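Local coordinates for protein 2',5'-phosphodiesterase 12 (Homo sapiens, PDB 4Z0V) that belongs to the endonuclease/exonuclease/phosphatase family, with a DNase I-like fold and an N-terminal E-set domain, and binds a magnesium ion, at residues D123-L134 and S428-W439. Sequence-based numbering, arbitrary orientation.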
ATOM      1  N   ASP A 123     -15.516 -12.610   9.418  1.00 17.18           N
ATOM      2  CA  ASP A 123     -15.461 -13.304   8.116  1.00 16.88           C
ATOM      3  C   ASP A 123     -16.294 -12.644   6.993  1.00 20.68           C
ATOM      4  O   ASP A 123     -15.948 -12.762   5.806  1.00 20.16           O
ATOM      5  CB  ASP A 123     -15.930 -14.764   8.285  1.00 18.99           C
ATOM      6  CG  ASP A 123     -15.148 -15.581   9.320  1.00 33.98           C
ATOM      7  OD1 ASP A 123     -14.161 -15.043   9.896  1.00 34.43           O
ATOM      8  OD2 ASP A 123     -15.542 -16.743   9.582  1.00 39.27           O
ATOM      9  N   ALA A 124     -17.398 -11.973   7.348  1.00 15.92           N
ATOM     10  CA  ALA A 124     -18.264 -11.341   6.356  1.00 16.54           C
ATOM     11  C   ALA A 124     -17.660 -10.051   5.797  1.00 16.98           C
ATOM     12  O   ALA A 124     -18.177  -9.536   4.805  1.00 17.51           O
ATOM     13  CB  ALA A 124     -19.630 -11.034   6.970  1.00 17.48           C
ATOM     14  N   LEU A 125     -16.598  -9.511   6.440  1.00 11.08           N
ATOM     15  CA  LEU A 125     -16.004  -8.237   6.036  1.00 11.05           C
ATOM     16  C   LEU A 125     -14.628  -8.379   5.393  1.00 14.36           C
ATOM     17  O   LEU A 125     -13.933  -9.387   5.572  1.00 13.05           O
ATOM     18  CB  LEU A 125     -15.869  -7.271   7.235  1.00 11.75           C
ATOM     19  CG  LEU A 125     -17.137  -6.955   8.049  1.00 18.21           C
ATOM     20  CD1 LEU A 125     -16.814  -6.007   9.213  1.00 19.31           C
ATOM     21  CD2 LEU A 125     -18.213  -6.366   7.176  1.00 18.55           C
ATOM     22  N   ILE A 126     -14.259  -7.335   4.637  1.00 11.51           N
ATOM     23  CA  ILE A 126     -12.946  -7.187   4.040  1.00 11.21           C
ATOM     24  C   ILE A 126     -12.484  -5.790   4.371  1.00 10.20           C
ATOM     25  O   ILE A 126     -12.964  -4.832   3.747  1.00 11.87           O
ATOM     26  CB  ILE A 126     -12.888  -7.443   2.503  1.00 13.57           C
ATOM     27  CG1 ILE A 126     -13.601  -8.753   2.078  1.00 14.52           C
ATOM     28  CG2 ILE A 126     -11.407  -7.380   1.998  1.00 13.07           C
ATOM     29  CD1 ILE A 126     -13.813  -8.822   0.492  1.00 20.52           C
ATOM     30  N   ARG A 127     -11.579  -5.646   5.338  1.00  8.52           N
ATOM     31  CA  ARG A 127     -11.015  -4.324   5.605  1.00  8.32           C
ATOM     32  C   ARG A 127      -9.955  -4.055   4.520  1.00 12.75           C
ATOM     33  O   ARG A 127      -8.953  -4.768   4.432  1.00 10.83           O
ATOM     34  CB  ARG A 127     -10.414  -4.223   7.010  1.00  9.94           C
ATOM     35  CG  ARG A 127      -9.811  -2.840   7.264  1.00 10.09           C
ATOM     36  CD  ARG A 127      -9.518  -2.608   8.721  1.00 11.39           C
ATOM     37  NE  ARG A 127     -10.765  -2.471   9.482  1.00 12.46           N
ATOM     38  CZ  ARG A 127     -10.944  -2.877  10.734  1.00 19.96           C
ATOM     39  NH1 ARG A 127      -9.943  -3.436  11.410  1.00 14.25           N
ATOM     40  NH2 ARG A 127     -12.126  -2.734  11.318  1.00 12.97           N
ATOM     41  N   THR A 128     -10.132  -2.977   3.766  1.00  8.78           N
ATOM     42  CA  THR A 128      -9.284  -2.689   2.601  1.00  8.06           C
ATOM     43  C   THR A 128      -8.601  -1.350   2.765  1.00 11.28           C
ATOM     44  O   THR A 128      -9.203  -0.395   3.282  1.00 10.31           O
ATOM     45  CB  THR A 128     -10.181  -2.719   1.338  1.00 11.63           C
ATOM     46  OG1 THR A 128     -10.849  -3.980   1.281  1.00 13.00           O
ATOM     47  CG2 THR A 128      -9.378  -2.554   0.050  1.00 15.23           C
ATOM     48  N   VAL A 129      -7.286  -1.317   2.436  1.00  7.91           N
ATOM     49  CA  VAL A 129      -6.474  -0.101   2.539  1.00  6.39           C
ATOM     50  C   VAL A 129      -5.904   0.221   1.172  1.00  9.84           C
ATOM     51  O   VAL A 129      -5.465  -0.695   0.471  1.00 12.49           O
ATOM     52  CB  VAL A 129      -5.302  -0.315   3.558  1.00 10.00           C
ATOM     53  CG1 VAL A 129      -4.353   0.902   3.579  1.00 10.58           C
ATOM     54  CG2 VAL A 129      -5.826  -0.628   4.969  1.00  9.88           C
ATOM     55  N   SER A 130      -5.827   1.498   0.811  1.00  7.91           N
ATOM     56  CA  SER A 130      -5.095   1.941  -0.399  1.00  7.76           C
ATOM     57  C   SER A 130      -4.231   3.088   0.037  1.00 11.81           C
ATOM     58  O   SER A 130      -4.739   4.048   0.639  1.00  9.99           O
ATOM     59  CB  SER A 130      -6.010   2.324  -1.562  1.00 10.77           C
ATOM     60  OG  SER A 130      -5.212   2.663  -2.693  1.00 11.99           O
ATOM     61  N   TYR A 131      -2.908   2.997  -0.231  1.00  8.68           N
ATOM     62  CA  TYR A 131      -2.025   4.045   0.301  1.00  8.45           C
ATOM     63  C   TYR A 131      -0.784   4.244  -0.544  1.00  9.77           C
ATOM     64  O   TYR A 131      -0.049   3.291  -0.759  1.00  9.06           O
ATOM     65  CB  TYR A 131      -1.598   3.573   1.709  1.00  9.26           C
ATOM     66  CG  TYR A 131      -0.904   4.535   2.654  1.00  9.33           C
ATOM     67  CD1 TYR A 131      -0.918   5.913   2.421  1.00 11.32           C
ATOM     68  CD2 TYR A 131      -0.347   4.080   3.855  1.00  9.35           C
ATOM     69  CE1 TYR A 131      -0.396   6.809   3.359  1.00 12.13           C
ATOM     70  CE2 TYR A 131       0.197   4.967   4.788  1.00 10.00           C
ATOM     71  CZ  TYR A 131       0.149   6.333   4.545  1.00 12.89           C
ATOM     72  OH  TYR A 131       0.642   7.202   5.493  1.00 12.47           O
ATOM     73  N   ASN A 132      -0.531   5.490  -0.979  1.00  7.34           N
ATOM     74  CA  ASN A 132       0.696   5.832  -1.697  1.00  6.72           C
ATOM     75  C   ASN A 132       1.636   6.260  -0.570  1.00  9.81           C
ATOM     76  O   ASN A 132       1.365   7.263   0.099  1.00  8.17           O
ATOM     77  CB  ASN A 132       0.444   6.926  -2.767  1.00  8.56           C
ATOM     78  CG  ASN A 132       1.725   7.422  -3.417  1.00 12.80           C
ATOM     79  OD1 ASN A 132       2.768   7.541  -2.753  1.00 11.18           O
ATOM     80  ND2 ASN A 132       1.668   7.758  -4.730  1.00  8.67           N
ATOM     81  N   ILE A 133       2.666   5.467  -0.315  1.00  7.40           N
ATOM     82  CA  ILE A 133       3.516   5.631   0.882  1.00  7.60           C
ATOM     83  C   ILE A 133       4.750   6.511   0.661  1.00 11.80           C
ATOM     84  O   ILE A 133       5.529   6.665   1.615  1.00 11.31           O
ATOM     85  CB  ILE A 133       3.910   4.254   1.501  1.00  9.77           C
ATOM     86  CG1 ILE A 133       4.729   3.377   0.497  1.00 10.33           C
ATOM     87  CG2 ILE A 133       2.626   3.524   2.023  1.00  9.97           C
ATOM     88  CD1 ILE A 133       5.438   2.141   1.183  1.00 12.46           C
ATOM     89  N   LEU A 134       4.862   7.157  -0.522  1.00  8.82           N
ATOM     90  CA  LEU A 134       5.944   8.108  -0.894  1.00 10.27           C
ATOM     91  C   LEU A 134       7.305   7.407  -0.917  1.00 12.19           C
ATOM     92  O   LEU A 134       7.926   7.111   0.130  1.00 11.92           O
ATOM     93  CB  LEU A 134       5.942   9.327   0.069  1.00 10.62           C
ATOM     94  CG  LEU A 134       7.083  10.366  -0.050  1.00 13.95           C
ATOM     95  CD1 LEU A 134       7.200  10.908  -1.474  1.00 15.12           C
ATOM     96  CD2 LEU A 134       6.875  11.492   0.965  1.00 13.30           C
ATOM     97  N   SER A 428       3.647  10.278   4.734  1.00 10.57           N
ATOM     98  CA  SER A 428       3.561  10.313   3.268  1.00  9.57           C
ATOM     99  C   SER A 428       2.988  11.665   2.846  1.00 12.42           C
ATOM    100  O   SER A 428       2.502  12.391   3.699  1.00 10.70           O
ATOM    101  CB  SER A 428       2.669   9.167   2.775  1.00 13.03           C
ATOM    102  OG  SER A 428       2.445   9.302   1.376  1.00 10.47           O
ATOM    103  N   ASP A 429       3.034  12.008   1.552  1.00 10.98           N
ATOM    104  CA  ASP A 429       2.346  13.210   1.090  1.00 10.74           C
ATOM    105  C   ASP A 429       0.884  12.845   0.763  1.00 13.95           C
ATOM    106  O   ASP A 429       0.071  13.723   0.499  1.00 11.88           O
ATOM    107  CB  ASP A 429       3.059  13.874  -0.100  1.00 11.19           C
ATOM    108  CG  ASP A 429       3.359  13.014  -1.311  1.00 16.88           C
ATOM    109  OD1 ASP A 429       3.375  11.776  -1.178  1.00 14.80           O
ATOM    110  OD2 ASP A 429       3.740  13.577  -2.344  1.00 23.50           O
ATOM    111  N   HIS A 430       0.551  11.538   0.796  1.00 10.63           N
ATOM    112  CA  HIS A 430      -0.818  11.046   0.619  1.00 10.65           C
ATOM    113  C   HIS A 430      -1.375  10.567   1.949  1.00 13.92           C
ATOM    114  O   HIS A 430      -0.623  10.339   2.892  1.00 13.24           O
ATOM    115  CB  HIS A 430      -0.871   9.899  -0.400  1.00 10.62           C
ATOM    116  CG  HIS A 430      -0.639  10.314  -1.816  1.00 13.07           C
ATOM    117  ND1 HIS A 430      -1.662  10.265  -2.759  1.00 15.26           N
ATOM    118  CD2 HIS A 430       0.500  10.703  -2.425  1.00 15.35           C
ATOM    119  CE1 HIS A 430      -1.118  10.660  -3.905  1.00 14.90           C
ATOM    120  NE2 HIS A 430       0.181  10.936  -3.756  1.00 15.38           N
ATOM    121  N   ILE A 431      -2.692  10.375   2.011  1.00 10.04           N
ATOM    122  CA  ILE A 431      -3.396   9.877   3.186  1.00  9.85           C
ATOM    123  C   ILE A 431      -3.972   8.516   2.838  1.00 13.17           C
ATOM    124  O   ILE A 431      -4.620   8.380   1.795  1.00 12.33           O
ATOM    125  CB  ILE A 431      -4.484  10.887   3.591  1.00 12.56           C
ATOM    126  CG1 ILE A 431      -3.873  12.277   3.891  1.00 14.49           C
ATOM    127  CG2 ILE A 431      -5.309  10.350   4.759  1.00 12.61           C
ATOM    128  CD1 ILE A 431      -4.939  13.417   4.052  1.00 19.00           C
ATOM    129  N   ALA A 432      -3.750   7.516   3.699  1.00 11.23           N
ATOM    130  CA  ALA A 432      -4.269   6.178   3.480  1.00 10.23           C
ATOM    131  C   ALA A 432      -5.767   6.166   3.455  1.00 12.68           C
ATOM    132  O   ALA A 432      -6.419   6.846   4.278  1.00 12.07           O
ATOM    133  CB  ALA A 432      -3.788   5.231   4.589  1.00 11.00           C
ATOM    134  N   LEU A 433      -6.323   5.430   2.494  1.00  8.68           N
ATOM    135  CA  LEU A 433      -7.779   5.177   2.472  1.00  8.06           C
ATOM    136  C   LEU A 433      -8.028   3.865   3.134  1.00  9.85           C
ATOM    137  O   LEU A 433      -7.323   2.905   2.850  1.00  9.37           O
ATOM    138  CB  LEU A 433      -8.339   5.139   1.057  1.00  8.55           C
ATOM    139  CG  LEU A 433      -8.272   6.401   0.250  1.00 12.67           C
ATOM    140  CD1 LEU A 433      -8.875   6.133  -1.097  1.00 12.67           C
ATOM    141  CD2 LEU A 433      -8.997   7.558   0.952  1.00 11.94           C
ATOM    142  N   VAL A 434      -8.976   3.807   4.069  1.00  7.84           N
ATOM    143  CA  VAL A 434      -9.282   2.556   4.788  1.00  7.74           C
ATOM    144  C   VAL A 434     -10.787   2.423   4.868  1.00 13.10           C
ATOM    145  O   VAL A 434     -11.462   3.370   5.294  1.00 12.60           O
ATOM    146  CB  VAL A 434      -8.661   2.528   6.214  1.00 12.10           C
ATOM    147  CG1 VAL A 434      -8.790   1.131   6.855  1.00 12.41           C
ATOM    148  CG2 VAL A 434      -7.208   2.995   6.216  1.00 12.65           C
ATOM    149  N   CYS A 435     -11.331   1.266   4.486  1.00 11.60           N
ATOM    150  CA  CYS A 435     -12.784   1.057   4.587  1.00 12.82           C
ATOM    151  C   CYS A 435     -13.074  -0.398   4.861  1.00 14.68           C
ATOM    152  O   CYS A 435     -12.303  -1.276   4.454  1.00 14.00           O
ATOM    153  CB  CYS A 435     -13.479   1.512   3.316  1.00 15.99           C
ATOM    154  SG  CYS A 435     -12.989   0.563   1.871  1.00 21.89           S
ATOM    155  N   ASP A 436     -14.190  -0.665   5.531  1.00 10.55           N
ATOM    156  CA  ASP A 436     -14.611  -2.036   5.771  1.00  9.82           C
ATOM    157  C   ASP A 436     -15.674  -2.346   4.748  1.00 14.91           C
ATOM    158  O   ASP A 436     -16.629  -1.574   4.631  1.00 14.75           O
ATOM    159  CB  ASP A 436     -15.143  -2.203   7.193  1.00 11.99           C
ATOM    160  CG  ASP A 436     -14.086  -2.043   8.251  1.00 17.91           C
ATOM    161  OD1 ASP A 436     -12.892  -1.979   7.889  1.00 17.08           O
ATOM    162  OD2 ASP A 436     -14.445  -2.036   9.442  1.00 18.46           O
ATOM    163  N   LEU A 437     -15.450  -3.387   3.942  1.00 12.89           N
ATOM    164  CA  LEU A 437     -16.390  -3.818   2.905  1.00 13.77           C
ATOM    165  C   LEU A 437     -17.132  -5.044   3.375  1.00 17.32           C
ATOM    166  O   LEU A 437     -16.590  -5.807   4.156  1.00 15.44           O
ATOM    167  CB  LEU A 437     -15.627  -4.139   1.620  1.00 13.78           C
ATOM    168  CG  LEU A 437     -14.746  -3.017   1.061  1.00 16.56           C
ATOM    169  CD1 LEU A 437     -13.991  -3.519  -0.182  1.00 16.87           C
ATOM    170  CD2 LEU A 437     -15.589  -1.763   0.768  1.00 16.62           C
ATOM    171  N   LYS A 438     -18.372  -5.228   2.946  1.00 16.07           N
ATOM    172  CA  LYS A 438     -19.122  -6.422   3.326  1.00 16.26           C
ATOM    173  C   LYS A 438     -19.530  -7.174   2.071  1.00 19.37           C
ATOM    174  O   LYS A 438     -19.902  -6.549   1.072  1.00 16.72           O
ATOM    175  CB  LYS A 438     -20.361  -6.037   4.183  1.00 19.10           C
ATOM    176  CG  LYS A 438     -21.092  -7.222   4.816  1.00 26.47           C
ATOM    177  CD  LYS A 438     -21.964  -6.741   5.978  1.00 35.75           C
ATOM    178  CE  LYS A 438     -22.573  -7.858   6.796  1.00 54.54           C
ATOM    179  NZ  LYS A 438     -23.861  -8.329   6.223  1.00 66.10           N
ATOM    180  N   TRP A 439     -19.382  -8.512   2.094  1.00 18.93           N
ATOM    181  CA  TRP A 439     -19.846  -9.373   1.009  1.00 20.34           C
ATOM    182  C   TRP A 439     -21.380  -9.301   0.968  1.00 24.99           C
ATOM    183  O   TRP A 439     -22.015  -9.382   2.032  1.00 24.10           O
ATOM    184  CB  TRP A 439     -19.404 -10.839   1.253  1.00 20.29           C
ATOM    185  CG  TRP A 439     -17.924 -11.108   1.216  1.00 21.78           C
ATOM    186  CD1 TRP A 439     -17.103 -11.289   2.291  1.00 24.83           C
ATOM    187  CD2 TRP A 439     -17.142 -11.430   0.059  1.00 22.30           C
ATOM    188  NE1 TRP A 439     -15.851 -11.681   1.874  1.00 24.22           N
ATOM    189  CE2 TRP A 439     -15.854 -11.797   0.509  1.00 25.89           C
ATOM    190  CE3 TRP A 439     -17.408 -11.452  -1.321  1.00 24.25           C
ATOM    191  CZ2 TRP A 439     -14.830 -12.159  -0.370  1.00 25.80           C
ATOM    192  CZ3 TRP A 439     -16.392 -11.806  -2.188  1.00 25.59           C
ATOM    193  CH2 TRP A 439     -15.122 -12.147  -1.716  1.00 26.25           C
TER
HETATM  194  O   HOH W   1     -13.979 -11.842   4.064  1.00 20.49           O
HETATM  195  O   HOH W   2       3.795  10.141  -3.211  1.00 10.48           O
HETATM  196  O   HOH W   3      -2.917   7.215  -0.582  1.00 17.86           O
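V129 and V434 sit side by side at the apolar centre, CG2 of V129 meeting CG1 of V434 at 3.9 Å. They form a non-hydrogen-bonded pair of the antiparallel strands 125-132 and 433-439, neighbouring inner strands of one sheet of the DNase I-like sandwich, flanked by 177-184 and 401-406. Beta-branched valines suit an extended backbone, and on this face helix 159-172 packs against V129. I126, T128, S130, L433, C435 and L437 share the other face, where all but I126 touch strands 322-327 or 387-397 of the second sheet; small S130 lies against C325 and I394, and C435 against I394. Paired backbone bonds join I126 with L437, T128 with C435 and S130 with L433, and W439 N adds one to A124 O. A432 CB sits over the centre of one face of the Y131 ring, 3.6 Å from its centroid, and I133 CG2 lies over the opposite face, off toward the rim; a methyl is small enough to settle there. At the other end, CD1 of I126 meets CZ2 of the W439 indole at 3.6 Å, and NE1 donates to a water shared by D123 O and L125 O. R127, bent at chi3 (-70°), turns its guanidinium side-on to D436: NE meets OD1 at 2.7 Å and NH2 meets OD2 at 3.1 Å, both from the syn side. The two planes are 31° from coplanar, yet each oxygen takes one N-H, so opposite charges buried together offset each other, which suits Arg and Asp here; Q405 also binds OD2. Near the magnesium ion, the N132 amide stacks on the H430 imidazole, their planes 2° apart. D327 holds ND2 of N132 and D392 holds ND1 of H430, so both flat groups have fixed orientations. S428 closes this polar edge: its hydroxyl accepts from H430 N in an ST turn, and OG donates to N132 O at 2.6 Å.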